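Long-range contacts in 2-oxoglutarate (2OG) and Fe(II)-dependent oxygenase superfamily protein (Arabidopsis thaliana, PDB 6KWA), which probably catalyses the irreversible, 2-oxoglutarate-dependent oxidation of the plant hormone indole-3-acetic acid to inactive 2-oxoindole-3-acetic acid, a step in auxin breakdown: residues E188-S193 with N225-V230; I5-V10 with F29-H34; T216-G221 with S257-A262; P79-L84 with Q148-K153. All coordinates share one frame; numbering follows the deposited sequence.

Contact 1. Residues E188-S193 with N225-V230; sequences EAMDNS and NVKHRV. With MG (magnesium ion), chain D.
Glu-188 and Arg-229 form an antiparallel hydrogen-bonded pair: Glu-188 N donates to Arg-229 O over 2.6 Å, and Arg-229 N returns a bond to Glu-188 O. One step on, Ala-189 faces His-228 as a non-hydrogen-bonded pair with their CA atoms 4.0 Å apart, and beyond it Met-190 N reaches Lys-227 O at 2.8 Å. The pairing thus sorts the side chains by face. On one, the side chains of Glu-188 and Arg-229 run side by side, carboxylate and guanidinium planes 22° apart, joined by a long salt bridge from OE1 of Glu-188 to NH2 of Arg-229 (3.4 Å). On the other, the imidazole of His-228 binds magnesium through NE2 (2.1 Å), while its ND1 donates to Val-226 O in the plane of the ring, a second-shell bond that fixes the ring's rotation. Further along, Met-190 SD lies against Lys-227 CD at 3.8 Å, and the lysine NZ makes a weak bond to Asn-192 OD1. His-169 and Asp-171 complete the metal triad, the facial His-X-Asp…His arrangement of this oxygenase family. Strands 187-190 and 228-231 are the middle pair of a four-stranded antiparallel sheet, flanked by strands 197-200 and 164-169.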
loop_
_atom_site.group_PDB
_atom_site.type_symbol
_atom_site.label_atom_id
_atom_site.label_comp_id
_atom_site.label_asym_id
_atom_site.label_seq_id
_atom_site.Cartn_x
_atom_site.Cartn_y
_atom_site.Cartn_z
ATOM N N GLU A 188 -9.345 8.346 -4.520
ATOM C CA GLU A 188 -9.236 9.798 -4.387
ATOM C C GLU A 188 -8.653 10.181 -3.061
ATOM O O GLU A 188 -8.820 9.466 -2.086
ATOM C CB GLU A 188 -10.615 10.455 -4.486
ATOM C CG GLU A 188 -10.981 11.046 -5.804
ATOM C CD GLU A 188 -12.306 11.784 -5.722
ATOM O OE1 GLU A 188 -13.016 11.617 -4.693
ATOM O OE2 GLU A 188 -12.627 12.530 -6.679
ATOM N N ALA A 189 -8.038 11.354 -3.015
ATOM C CA ALA A 189 -7.292 11.773 -1.837
ATOM C C ALA A 189 -7.548 13.225 -1.517
ATOM O O ALA A 189 -7.738 14.046 -2.418
ATOM C CB ALA A 189 -5.809 11.553 -2.030
ATOM N N MET A 190 -7.512 13.544 -0.232
ATOM C CA MET A 190 -7.731 14.907 0.196
ATOM C C MET A 190 -6.449 15.721 0.155
ATOM O O MET A 190 -5.415 15.281 0.656
ATOM C CB MET A 190 -8.302 14.942 1.611
ATOM C CG MET A 190 -8.731 16.334 2.041
ATOM S SD MET A 190 -9.435 16.346 3.698
ATOM C CE MET A 190 -10.943 15.447 3.371
ATOM N N ASP A 191 -6.523 16.875 -0.495
ATOM C CA ASP A 191 -5.543 17.949 -0.361
ATOM C C ASP A 191 -5.763 18.621 0.993
ATOM O O ASP A 191 -6.818 19.203 1.233
ATOM C CB ASP A 191 -5.699 18.957 -1.506
ATOM C CG ASP A 191 -4.658 20.087 -1.478
ATOM O OD1 ASP A 191 -4.036 20.367 -0.426
ATOM O OD2 ASP A 191 -4.460 20.708 -2.544
ATOM N N ASN A 192 -4.788 18.525 1.888
ATOM C CA ASN A 192 -4.927 19.127 3.216
ATOM C C ASN A 192 -4.922 20.675 3.251
ATOM O O ASN A 192 -5.187 21.261 4.299
ATOM C CB ASN A 192 -3.833 18.603 4.145
ATOM C CG ASN A 192 -4.142 17.230 4.687
ATOM O OD1 ASN A 192 -5.297 16.795 4.699
ATOM N ND2 ASN A 192 -3.114 16.536 5.151
ATOM N N SER A 193 -4.636 21.340 2.130
ATOM C CA SER A 193 -4.565 22.800 2.141
ATOM C C SER A 193 -5.824 23.449 1.612
ATOM O O SER A 193 -5.898 24.672 1.511
ATOM C CB SER A 193 -3.411 23.304 1.285
ATOM O OG SER A 193 -2.254 22.520 1.453
ATOM N N ASN A 225 0.446 11.946 6.151
ATOM C CA ASN A 225 -0.294 10.684 6.120
ATOM C C ASN A 225 -1.611 10.910 5.371
ATOM O O ASN A 225 -2.624 11.317 5.952
ATOM C CB ASN A 225 -0.525 10.141 7.537
ATOM C CG ASN A 225 -1.197 11.161 8.457
ATOM O OD1 ASN A 225 -1.095 12.368 8.244
ATOM N ND2 ASN A 225 -1.911 10.666 9.469
ATOM N N VAL A 226 -1.597 10.666 4.067
ATOM C CA VAL A 226 -2.674 11.166 3.231
ATOM C C VAL A 226 -4.047 10.529 3.513
ATOM O O VAL A 226 -4.175 9.320 3.797
ATOM C CB VAL A 226 -2.327 11.008 1.721
ATOM C CG1 VAL A 226 -2.237 9.544 1.318
ATOM C CG2 VAL A 226 -3.341 11.800 0.857
ATOM N N LYS A 227 -5.075 11.369 3.420
ATOM C CA LYS A 227 -6.443 10.917 3.578
ATOM C C LYS A 227 -6.960 10.504 2.220
ATOM O O LYS A 227 -6.935 11.287 1.270
ATOM C CB LYS A 227 -7.350 12.008 4.165
ATOM C CG LYS A 227 -6.958 12.570 5.532
ATOM C CD LYS A 227 -7.979 13.646 5.947
ATOM C CE LYS A 227 -7.736 14.219 7.332
ATOM N NZ LYS A 227 -6.529 15.111 7.351
ATOM N N HIS A 228 -7.456 9.286 2.126
ATOM C CA HIS A 228 -7.920 8.817 0.836
ATOM C C HIS A 228 -9.167 7.938 0.934
ATOM O O HIS A 228 -9.504 7.404 1.998
ATOM C CB HIS A 228 -6.782 8.059 0.116
ATOM C CG HIS A 228 -6.205 6.926 0.902
ATOM N ND1 HIS A 228 -5.366 7.121 1.979
ATOM C CD2 HIS A 228 -6.311 5.583 0.745
ATOM C CE1 HIS A 228 -4.998 5.947 2.465
ATOM N NE2 HIS A 228 -5.556 4.999 1.735
ATOM N N ARG A 229 -9.827 7.775 -0.203
ATOM C CA ARG A 229 -11.011 6.927 -0.285
ATOM C C ARG A 229 -11.167 6.481 -1.727
ATOM O O ARG A 229 -10.606 7.097 -2.642
ATOM C CB ARG A 229 -12.271 7.674 0.135
ATOM C CG ARG A 229 -12.291 9.050 -0.460
ATOM C CD ARG A 229 -13.615 9.750 -0.325
ATOM N NE ARG A 229 -13.629 10.948 -1.161
ATOM C CZ ARG A 229 -14.585 11.866 -1.125
ATOM N NH1 ARG A 229 -15.596 11.722 -0.279
ATOM N NH2 ARG A 229 -14.523 12.931 -1.915
ATOM N N VAL A 230 -11.955 5.434 -1.929
ATOM C CA VAL A 230 -12.274 4.984 -3.271
ATOM C C VAL A 230 -13.746 5.284 -3.552
ATOM O O VAL A 230 -14.635 4.950 -2.768
ATOM C CB VAL A 230 -11.965 3.490 -3.473
ATOM C CG1 VAL A 230 -12.613 2.650 -2.384
ATOM C CG2 VAL A 230 -12.425 3.044 -4.855
HETATM MG MG MG D . -5.843 2.965 2.120
HETATM O O HOH W 1 -3.610 13.733 6.689
#

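Contact 2. Residues I5-V10 with F29-H34; sequences IDLEEV and FRVINH
Ile-5 and Asp-6 pair in parallel with Val-31 and Ile-32, as expected of a beta-alpha-beta unit in which helix 12-25 links strands 4-6 and 28-32. Three backbone bonds stitch the strands, the last from Leu-7 N to Ile-32 O (3.1 Å). On the face bearing Ile-5 and Val-31, Ile-5 CD1 packs against CD1 of Phe-29 at 4.0 Å. Leu-7 carries this apolar layer onward: CG lies anti to the carbonyl carbon (chi1 -65°) and CD1 touches both Val-31 CB and His-34 CA, each 3.8 Å away, while helix 106-133 meets the same leucine through Leu-122 and Leu-126. The other face has Ile-32, whose CG1 stands between the backbone N and the carbonyl carbon (chi1 54°), a rotamer that lays it against Asp-6 CA. Glu-8 stretches across Asn-33, its CD 3.5 Å from Asn-33 CB. Where the strands end, one carboxylate oxygen ties the turn to the residue just after strand 28-32. Asp-6 OD1 closes an Asx turn by accepting from Glu-8 N at 2.9 Å, and from the opposite face of the carboxylate plane it takes a bond from Asn-33 ND2 at 2.7 Å, the donor standing 46° out of that plane.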
loop_
_atom_site.group_PDB
_atom_site.type_symbol
_atom_site.label_atom_id
_atom_site.label_comp_id
_atom_site.label_asym_id
_atom_site.label_seq_id
_atom_site.Cartn_x
_atom_site.Cartn_y
_atom_site.Cartn_z
ATOM N N ILE A 5 6.493 9.914 -10.243
ATOM C CA ILE A 5 7.940 9.903 -10.058
ATOM C C ILE A 5 8.629 8.765 -10.801
ATOM O O ILE A 5 8.273 7.601 -10.641
ATOM C CB ILE A 5 8.265 9.849 -8.550
ATOM C CG1 ILE A 5 7.870 11.214 -7.975
ATOM C CG2 ILE A 5 9.726 9.560 -8.307
ATOM C CD1 ILE A 5 8.325 11.473 -6.584
ATOM N N ASP A 6 9.615 9.123 -11.614
ATOM C CA ASP A 6 10.401 8.184 -12.428
ATOM C C ASP A 6 11.552 7.634 -11.609
ATOM O O ASP A 6 12.539 8.329 -11.392
ATOM C CB ASP A 6 10.925 8.911 -13.684
ATOM C CG ASP A 6 11.604 7.970 -14.706
ATOM O OD1 ASP A 6 11.946 6.808 -14.396
ATOM O OD2 ASP A 6 11.792 8.423 -15.853
ATOM N N LEU A 7 11.465 6.366 -11.210
ATOM C CA LEU A 7 12.477 5.771 -10.348
ATOM C C LEU A 7 13.759 5.471 -11.117
ATOM O O LEU A 7 14.742 5.053 -10.508
ATOM C CB LEU A 7 11.944 4.486 -9.700
ATOM C CG LEU A 7 10.770 4.686 -8.716
ATOM C CD1 LEU A 7 10.379 3.385 -8.052
ATOM C CD2 LEU A 7 11.097 5.731 -7.642
ATOM N N GLU A 8 13.757 5.690 -12.439
ATOM C CA GLU A 8 15.009 5.573 -13.228
ATOM C C GLU A 8 15.670 6.935 -13.506
ATOM O O GLU A 8 16.518 7.044 -14.381
ATOM C CB GLU A 8 14.795 4.849 -14.556
ATOM C CG GLU A 8 14.551 3.355 -14.404
ATOM C CD GLU A 8 14.273 2.668 -15.736
ATOM O OE1 GLU A 8 14.092 3.368 -16.761
ATOM O OE2 GLU A 8 14.249 1.421 -15.762
ATOM N N GLU A 9 15.262 7.967 -12.776
ATOM C CA GLU A 9 15.932 9.264 -12.838
ATOM C C GLU A 9 17.392 9.049 -12.488
ATOM O O GLU A 9 17.695 8.369 -11.507
ATOM C CB GLU A 9 15.271 10.258 -11.872
ATOM C CG GLU A 9 16.128 11.467 -11.534
ATOM C CD GLU A 9 16.203 12.491 -12.635
ATOM O OE1 GLU A 9 15.138 12.895 -13.163
ATOM O OE2 GLU A 9 17.345 12.880 -12.977
ATOM N N VAL A 10 18.298 9.587 -13.302
ATOM C CA VAL A 10 19.710 9.217 -13.169
ATOM C C VAL A 10 20.320 9.864 -11.927
ATOM O O VAL A 10 21.174 9.280 -11.262
ATOM C CB VAL A 10 20.550 9.598 -14.424
ATOM C CG1 VAL A 10 20.550 11.110 -14.671
ATOM C CG2 VAL A 10 21.978 9.103 -14.265
ATOM N N PHE A 29 2.320 9.463 -4.162
ATOM C CA PHE A 29 2.850 9.667 -5.500
ATOM C C PHE A 29 2.773 8.382 -6.275
ATOM O O PHE A 29 2.750 7.306 -5.708
ATOM C CB PHE A 29 4.288 10.202 -5.468
ATOM C CG PHE A 29 5.244 9.361 -4.697
ATOM C CD1 PHE A 29 6.053 8.432 -5.335
ATOM C CD2 PHE A 29 5.369 9.528 -3.322
ATOM C CE1 PHE A 29 6.949 7.676 -4.618
ATOM C CE2 PHE A 29 6.253 8.750 -2.592
ATOM C CZ PHE A 29 7.067 7.831 -3.246
ATOM N N ARG A 30 2.813 8.515 -7.588
ATOM C CA ARG A 30 2.800 7.375 -8.475
ATOM C C ARG A 30 4.259 7.079 -8.819
ATOM O O ARG A 30 5.073 8.000 -8.827
ATOM C CB ARG A 30 1.973 7.734 -9.720
ATOM C CG ARG A 30 1.521 6.590 -10.621
ATOM C CD ARG A 30 0.648 7.138 -11.796
ATOM N NE ARG A 30 -0.768 7.305 -11.456
ATOM C CZ ARG A 30 -1.417 8.469 -11.394
ATOM N NH1 ARG A 30 -0.796 9.617 -11.654
ATOM N NH2 ARG A 30 -2.711 8.482 -11.085
ATOM N N VAL A 31 4.617 5.814 -9.032
ATOM C CA VAL A 31 5.941 5.516 -9.553
ATOM C C VAL A 31 5.825 4.812 -10.905
ATOM O O VAL A 31 4.907 4.010 -11.147
ATOM C CB VAL A 31 6.807 4.668 -8.589
ATOM C CG1 VAL A 31 7.203 5.516 -7.378
ATOM C CG2 VAL A 31 6.109 3.364 -8.154
ATOM N N ILE A 32 6.744 5.177 -11.798
ATOM C CA ILE A 32 6.939 4.502 -13.078
ATOM C C ILE A 32 8.376 4.033 -13.137
ATOM O O ILE A 32 9.219 4.494 -12.349
ATOM C CB ILE A 32 6.674 5.434 -14.272
ATOM C CG1 ILE A 32 7.537 6.697 -14.140
ATOM C CG2 ILE A 32 5.206 5.779 -14.371
ATOM C CD1 ILE A 32 7.463 7.629 -15.337
ATOM N N ASN A 33 8.650 3.115 -14.060
ATOM C CA ASN A 33 9.949 2.450 -14.156
ATOM C C ASN A 33 10.392 1.933 -12.803
ATOM O O ASN A 33 11.549 2.073 -12.410
ATOM C CB ASN A 33 10.986 3.408 -14.748
ATOM C CG ASN A 33 10.518 4.033 -16.061
ATOM O OD1 ASN A 33 9.682 3.464 -16.778
ATOM N ND2 ASN A 33 11.024 5.227 -16.361
ATOM N N HIS A 34 9.442 1.333 -12.102
ATOM C CA HIS A 34 9.601 0.859 -10.732
ATOM C C HIS A 34 10.432 -0.397 -10.555
ATOM O O HIS A 34 10.633 -0.852 -9.431
ATOM C CB HIS A 34 8.228 0.688 -10.106
ATOM C CG HIS A 34 7.223 0.092 -11.026
ATOM N ND1 HIS A 34 7.323 -1.201 -11.494
ATOM C CD2 HIS A 34 6.084 0.600 -11.552
ATOM C CE1 HIS A 34 6.298 -1.458 -12.287
ATOM N NE2 HIS A 34 5.525 -0.385 -12.333
#

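Contact 3. Residues T216-G221 with S257-A262; sequences TIWSNG and SEFVDA
Phe-259 drives its ring edge toward the face of Trp-218, an edge-to-face pair with the phenyl centroid 5.1 Å from that of the six-membered ring of Trp-218 and planes at 65°. Its CE2 atom does most of the touching, coming within 3.8 Å of Trp-218 CZ3. The phenyl face is used as well: Ser-219 CA sits over its centre, 3.8 Å from the centroid and only 14° off the ring normal, a CH-pi contact. The indole is swung toward this partner by a first torsion near trans (chi1 177°). Asn-220 belongs to the same close, buried packing. It is the C-prime residue, with positive phi, of the Schellman motif that ends the helix; its CB lies 4.0 Å from Phe-259 CB. Its ND2 donates to Phe-259 O at 3.3 Å, from above the carbonyl plane, though its stronger partner is Pro-265 O. The outer side is looser: Val-260, only partly exposed, meets Asn-220 alone, its CG2 resting against the amide, 3.8 Å from Asn-220 ND2. The contact fastens the C-terminal end of helix 213-218 to the 3-10 turn that follows strand 237-245; Phe-141 stacks on Trp-218 and Tyr-134 meets Phe-259 edge-to-face.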
loop_
_atom_site.group_PDB
_atom_site.type_symbol
_atom_site.label_atom_id
_atom_site.label_comp_id
_atom_site.label_asym_id
_atom_site.label_seq_id
_atom_site.Cartn_x
_atom_site.Cartn_y
_atom_site.Cartn_z
ATOM N N THR A 216 4.281 9.962 9.406
ATOM C CA THR A 216 4.127 11.266 10.022
ATOM C C THR A 216 4.771 11.269 11.408
ATOM O O THR A 216 5.494 12.196 11.757
ATOM C CB THR A 216 2.632 11.665 10.132
ATOM O OG1 THR A 216 2.014 11.548 8.843
ATOM C CG2 THR A 216 2.478 13.106 10.638
ATOM N N ILE A 217 4.543 10.214 12.177
ATOM C CA ILE A 217 5.142 10.091 13.504
ATOM C C ILE A 217 6.662 10.063 13.386
ATOM O O ILE A 217 7.361 10.833 14.036
ATOM C CB ILE A 217 4.676 8.812 14.211
ATOM C CG1 ILE A 217 3.176 8.870 14.498
ATOM C CG2 ILE A 217 5.482 8.564 15.474
ATOM C CD1 ILE A 217 2.600 7.510 14.896
ATOM N N TRP A 218 7.163 9.204 12.507
ATOM C CA TRP A 218 8.594 9.032 12.321
ATOM C C TRP A 218 9.319 10.313 11.886
ATOM O O TRP A 218 10.420 10.596 12.342
ATOM C CB TRP A 218 8.815 7.934 11.297
ATOM C CG TRP A 218 10.230 7.654 10.922
ATOM C CD1 TRP A 218 11.105 6.836 11.572
ATOM C CD2 TRP A 218 10.923 8.159 9.772
ATOM N NE1 TRP A 218 12.306 6.799 10.893
ATOM C CE2 TRP A 218 12.220 7.609 9.792
ATOM C CE3 TRP A 218 10.563 9.017 8.723
ATOM C CZ2 TRP A 218 13.165 7.887 8.810
ATOM C CZ3 TRP A 218 11.500 9.297 7.742
ATOM C CH2 TRP A 218 12.795 8.734 7.797
ATOM N N SER A 219 8.701 11.089 11.010
ATOM C CA SER A 219 9.328 12.304 10.518
ATOM C C SER A 219 8.900 13.541 11.317
ATOM O O SER A 219 9.059 14.679 10.858
ATOM C CB SER A 219 8.984 12.504 9.064
ATOM O OG SER A 219 7.583 12.684 8.932
ATOM N N ASN A 220 8.346 13.300 12.501
ATOM C CA ASN A 220 7.870 14.352 13.391
ATOM C C ASN A 220 6.983 15.360 12.685
ATOM O O ASN A 220 7.189 16.562 12.809
ATOM C CB ASN A 220 9.051 15.058 14.061
ATOM C CG ASN A 220 8.623 15.896 15.257
ATOM O OD1 ASN A 220 7.712 15.526 15.985
ATOM N ND2 ASN A 220 9.278 17.031 15.455
ATOM N N GLY A 221 5.992 14.865 11.946
ATOM C CA GLY A 221 4.996 15.714 11.313
ATOM C C GLY A 221 5.294 16.164 9.892
ATOM O O GLY A 221 4.474 16.791 9.240
ATOM N N SER A 257 16.386 11.591 16.007
ATOM C CA SER A 257 16.663 12.884 16.640
ATOM C C SER A 257 16.701 14.060 15.666
ATOM O O SER A 257 16.205 15.151 15.981
ATOM C CB SER A 257 17.972 12.810 17.418
ATOM O OG SER A 257 19.051 12.594 16.522
ATOM N N GLU A 258 17.311 13.847 14.497
ATOM C CA GLU A 258 17.453 14.914 13.503
ATOM C C GLU A 258 16.144 15.667 13.203
ATOM O O GLU A 258 16.170 16.819 12.786
ATOM C CB GLU A 258 18.010 14.381 12.172
ATOM C CG GLU A 258 19.435 13.798 12.165
ATOM C CD GLU A 258 19.470 12.286 12.178
ATOM O OE1 GLU A 258 18.541 11.675 12.753
ATOM O OE2 GLU A 258 20.406 11.711 11.545
ATOM N N PHE A 259 15.021 14.969 13.340
ATOM C CA PHE A 259 13.697 15.507 13.034
ATOM C C PHE A 259 13.089 16.353 14.142
ATOM O O PHE A 259 12.145 17.106 13.925
ATOM C CB PHE A 259 12.731 14.365 12.732
ATOM C CG PHE A 259 12.873 13.807 11.358
ATOM C CD1 PHE A 259 12.849 14.650 10.256
ATOM C CD2 PHE A 259 13.022 12.439 11.162
ATOM C CE1 PHE A 259 12.979 14.144 8.981
ATOM C CE2 PHE A 259 13.147 11.921 9.891
ATOM C CZ PHE A 259 13.121 12.779 8.797
ATOM N N VAL A 260 13.573 16.146 15.354
ATOM C CA VAL A 260 12.991 16.824 16.486
ATOM C C VAL A 260 13.923 17.875 17.029
ATOM O O VAL A 260 15.055 17.579 17.414
ATOM C CB VAL A 260 12.654 15.837 17.601
ATOM C CG1 VAL A 260 11.913 16.559 18.723
ATOM C CG2 VAL A 260 11.823 14.688 17.026
ATOM N N ASP A 261 13.441 19.108 17.061
ATOM C CA ASP A 261 14.220 20.183 17.637
ATOM C C ASP A 261 13.319 21.346 18.036
ATOM O O ASP A 261 12.088 21.246 17.980
ATOM C CB ASP A 261 15.329 20.615 16.676
ATOM C CG ASP A 261 14.830 20.850 15.272
ATOM O OD1 ASP A 261 14.110 21.855 15.072
ATOM O OD2 ASP A 261 15.171 20.024 14.375
ATOM N N ALA A 262 13.930 22.438 18.470
ATOM C CA ALA A 262 13.181 23.559 19.028
ATOM C C ALA A 262 12.131 24.128 18.052
ATOM O O ALA A 262 11.078 24.606 18.478
ATOM C CB ALA A 262 14.151 24.645 19.485
#

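Contact 4. Residues P79-L84 with Q148-K153; sequences PYYEAL and QFRINK
Tyr-81 OH is held by two side chains of the facing strand: it donates to Asn-152 OD1 over 2.6 Å and accepts a weak bond from Arg-150 NE at 3.4 Å. With its CG trans to the backbone N (chi1 176°), the tyrosine extends along the strand pair far enough to meet both. The amide oxygen lies at the edge of the phenol ring, ring and amide planes 27° apart, and the hydroxyl is tilted from the carbonyl plane. The other end of the same amide is also engaged, ND2 donating to Ser-240 OG, so both polar atoms of Asn-152 have partners that fix its flip. Ala-83 CB lies over one face of the Arg-150 guanidinium, 3.3 Å from NH2, and Gly-70 O accepts from that arginine's NH1. On the reverse face of the sheet, Glu-82 and Lys-153 run side by side. Their charged ends are bridged by a water that donates to Glu-82 OE1 and accepts from Lys-153 NZ, while Glu-82 OE2 forms a salt bridge with Lys-59. Leu-84 CB packs on Ile-151 CG1 at 3.8 Å. Antiparallel backbone bonds, such as Lys-153 N to Glu-82 O at 2.8 Å, set this register between strands 81-87 and 147-155. Asn-152, Tyr-154 and Ser-240 bind 2-oxoglutarate in this protein, although none is bound here, so the arrangement belongs to the cosubstrate site of the double-stranded beta-helix fold.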
loop_
_atom_site.group_PDB
_atom_site.type_symbol
_atom_site.label_atom_id
_atom_site.label_comp_id
_atom_site.label_asym_id
_atom_site.label_seq_id
_atom_site.Cartn_x
_atom_site.Cartn_y
_atom_site.Cartn_z
ATOM N N PRO A 79 -20.090 -2.804 2.952
ATOM C CA PRO A 79 -20.912 -3.708 2.146
ATOM C C PRO A 79 -20.250 -4.124 0.839
ATOM O O PRO A 79 -20.610 -5.160 0.328
ATOM C CB PRO A 79 -22.190 -2.889 1.891
ATOM C CG PRO A 79 -21.768 -1.446 2.119
ATOM C CD PRO A 79 -20.721 -1.490 3.168
ATOM N N TYR A 80 -19.319 -3.353 0.300
ATOM C CA TYR A 80 -18.844 -3.640 -1.049
ATOM C C TYR A 80 -17.478 -4.319 -1.039
ATOM O O TYR A 80 -16.916 -4.617 -2.094
ATOM C CB TYR A 80 -18.757 -2.345 -1.860
ATOM C CG TYR A 80 -19.841 -1.360 -1.519
ATOM C CD1 TYR A 80 -21.150 -1.538 -1.957
ATOM C CD2 TYR A 80 -19.555 -0.253 -0.745
ATOM C CE1 TYR A 80 -22.140 -0.627 -1.630
ATOM C CE2 TYR A 80 -20.527 0.663 -0.413
ATOM C CZ TYR A 80 -21.820 0.475 -0.853
ATOM O OH TYR A 80 -22.778 1.402 -0.508
ATOM N N TYR A 81 -16.992 -4.687 0.136
ATOM C CA TYR A 81 -15.576 -4.981 0.255
ATOM C C TYR A 81 -15.301 -6.371 0.786
ATOM O O TYR A 81 -15.856 -6.763 1.814
ATOM C CB TYR A 81 -14.959 -3.919 1.186
ATOM C CG TYR A 81 -13.490 -4.071 1.534
ATOM C CD1 TYR A 81 -12.511 -3.989 0.551
ATOM C CD2 TYR A 81 -13.077 -4.259 2.861
ATOM C CE1 TYR A 81 -11.157 -4.105 0.865
ATOM C CE2 TYR A 81 -11.719 -4.385 3.185
ATOM C CZ TYR A 81 -10.766 -4.302 2.180
ATOM O OH TYR A 81 -9.416 -4.410 2.468
ATOM N N GLU A 82 -14.426 -7.103 0.084
ATOM C CA GLU A 82 -13.917 -8.374 0.547
ATOM C C GLU A 82 -12.369 -8.359 0.501
ATOM O O GLU A 82 -11.762 -7.717 -0.364
ATOM C CB GLU A 82 -14.485 -9.519 -0.318
ATOM C CG GLU A 82 -14.075 -10.938 0.124
ATOM C CD GLU A 82 -14.629 -12.019 -0.795
ATOM O OE1 GLU A 82 -15.109 -11.667 -1.904
ATOM O OE2 GLU A 82 -14.560 -13.217 -0.428
ATOM N N ALA A 83 -11.719 -9.036 1.435
ATOM C CA ALA A 83 -10.275 -8.965 1.477
ATOM C C ALA A 83 -9.647 -10.202 2.067
ATOM O O ALA A 83 -10.225 -10.851 2.947
ATOM C CB ALA A 83 -9.826 -7.705 2.263
ATOM N N LEU A 84 -8.441 -10.493 1.579
ATOM C CA LEU A 84 -7.578 -11.540 2.083
ATOM C C LEU A 84 -6.204 -10.932 2.353
ATOM O O LEU A 84 -5.837 -9.911 1.762
ATOM C CB LEU A 84 -7.442 -12.704 1.081
ATOM C CG LEU A 84 -8.637 -13.594 0.739
ATOM C CD1 LEU A 84 -8.605 -14.029 -0.710
ATOM C CD2 LEU A 84 -8.559 -14.819 1.639
ATOM N N GLN A 148 2.967 -6.142 5.408
ATOM C CA GLN A 148 1.683 -6.817 5.362
ATOM C C GLN A 148 1.130 -6.780 3.946
ATOM O O GLN A 148 1.183 -5.763 3.259
ATOM C CB GLN A 148 0.701 -6.164 6.332
ATOM C CG GLN A 148 -0.724 -6.713 6.315
ATOM C CD GLN A 148 -1.572 -6.077 7.405
ATOM O OE1 GLN A 148 -1.041 -5.404 8.288
ATOM N NE2 GLN A 148 -2.891 -6.220 7.315
ATOM N N PHE A 149 0.633 -7.927 3.511
ATOM C CA PHE A 149 0.064 -8.084 2.194
ATOM C C PHE A 149 -1.463 -8.105 2.316
ATOM O O PHE A 149 -1.994 -8.760 3.209
ATOM C CB PHE A 149 0.638 -9.355 1.607
ATOM C CG PHE A 149 0.221 -9.649 0.212
ATOM C CD1 PHE A 149 0.713 -8.906 -0.850
ATOM C CD2 PHE A 149 -0.582 -10.754 -0.051
ATOM C CE1 PHE A 149 0.359 -9.234 -2.157
ATOM C CE2 PHE A 149 -0.943 -11.088 -1.343
ATOM C CZ PHE A 149 -0.477 -10.322 -2.403
ATOM N N ARG A 150 -2.171 -7.380 1.451
ATOM C CA ARG A 150 -3.624 -7.443 1.469
ATOM C C ARG A 150 -4.170 -7.341 0.057
ATOM O O ARG A 150 -3.818 -6.422 -0.686
ATOM C CB ARG A 150 -4.218 -6.321 2.332
ATOM C CG ARG A 150 -5.683 -6.548 2.723
ATOM C CD ARG A 150 -6.040 -5.943 4.085
ATOM N NE ARG A 150 -7.394 -6.284 4.520
ATOM C CZ ARG A 150 -7.718 -7.454 5.080
ATOM N NH1 ARG A 150 -6.800 -8.389 5.231
ATOM N NH2 ARG A 150 -8.960 -7.712 5.467
ATOM N N ILE A 151 -5.058 -8.255 -0.313
ATOM C CA ILE A 151 -5.656 -8.186 -1.639
ATOM C C ILE A 151 -7.132 -7.938 -1.446
ATOM O O ILE A 151 -7.764 -8.459 -0.520
ATOM C CB ILE A 151 -5.422 -9.452 -2.461
ATOM C CG1 ILE A 151 -5.998 -10.685 -1.768
ATOM C CG2 ILE A 151 -3.926 -9.648 -2.699
ATOM C CD1 ILE A 151 -5.708 -11.993 -2.512
ATOM N N ASN A 152 -7.688 -7.133 -2.331
ATOM C CA ASN A 152 -9.003 -6.608 -2.117
ATOM C C ASN A 152 -9.899 -6.883 -3.310
ATOM O O ASN A 152 -9.421 -6.847 -4.440
ATOM C CB ASN A 152 -8.894 -5.097 -1.884
ATOM C CG ASN A 152 -7.804 -4.742 -0.861
ATOM O OD1 ASN A 152 -7.962 -4.987 0.334
ATOM N ND2 ASN A 152 -6.691 -4.174 -1.336
ATOM N N LYS A 153 -11.183 -7.162 -3.047
ATOM C CA LYS A 153 -12.218 -7.301 -4.086
ATOM C C LYS A 153 -13.354 -6.337 -3.789
ATOM O O LYS A 153 -14.020 -6.457 -2.749
ATOM C CB LYS A 153 -12.758 -8.731 -4.152
ATOM C CG LYS A 153 -13.928 -8.933 -5.122
ATOM C CD LYS A 153 -14.170 -10.419 -5.436
ATOM C CE LYS A 153 -15.588 -10.711 -5.886
ATOM N NZ LYS A 153 -15.638 -12.086 -6.488
HETATM O O HOH W 2 -15.683 -13.528 -3.756
#

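In the fold
From the N terminus, contact 2 closes first, around helix 12-25, and forms one edge of the seven-stranded mixed sheet. Contact 4 then closes a largely helical excursion and sets strand 81-87 at the opposite edge of that sheet, on the other side of the chain's centre. Both are complete before contact 1 opens, so these three stand in series. Contacts 1 and 3 instead cross: residues 216-221 fall within the loop closed by contact 1, while 257-262 come after it. The two touch where Asn-225 OD1 lies 3.3 Å from Thr-216 OG1. Contact 1 joins the two central strands of the four-stranded sheet, one carrying a metal ligand; contact 3 anchors the C-terminal region, beyond strand 237-245, onto the end of helix 213-218.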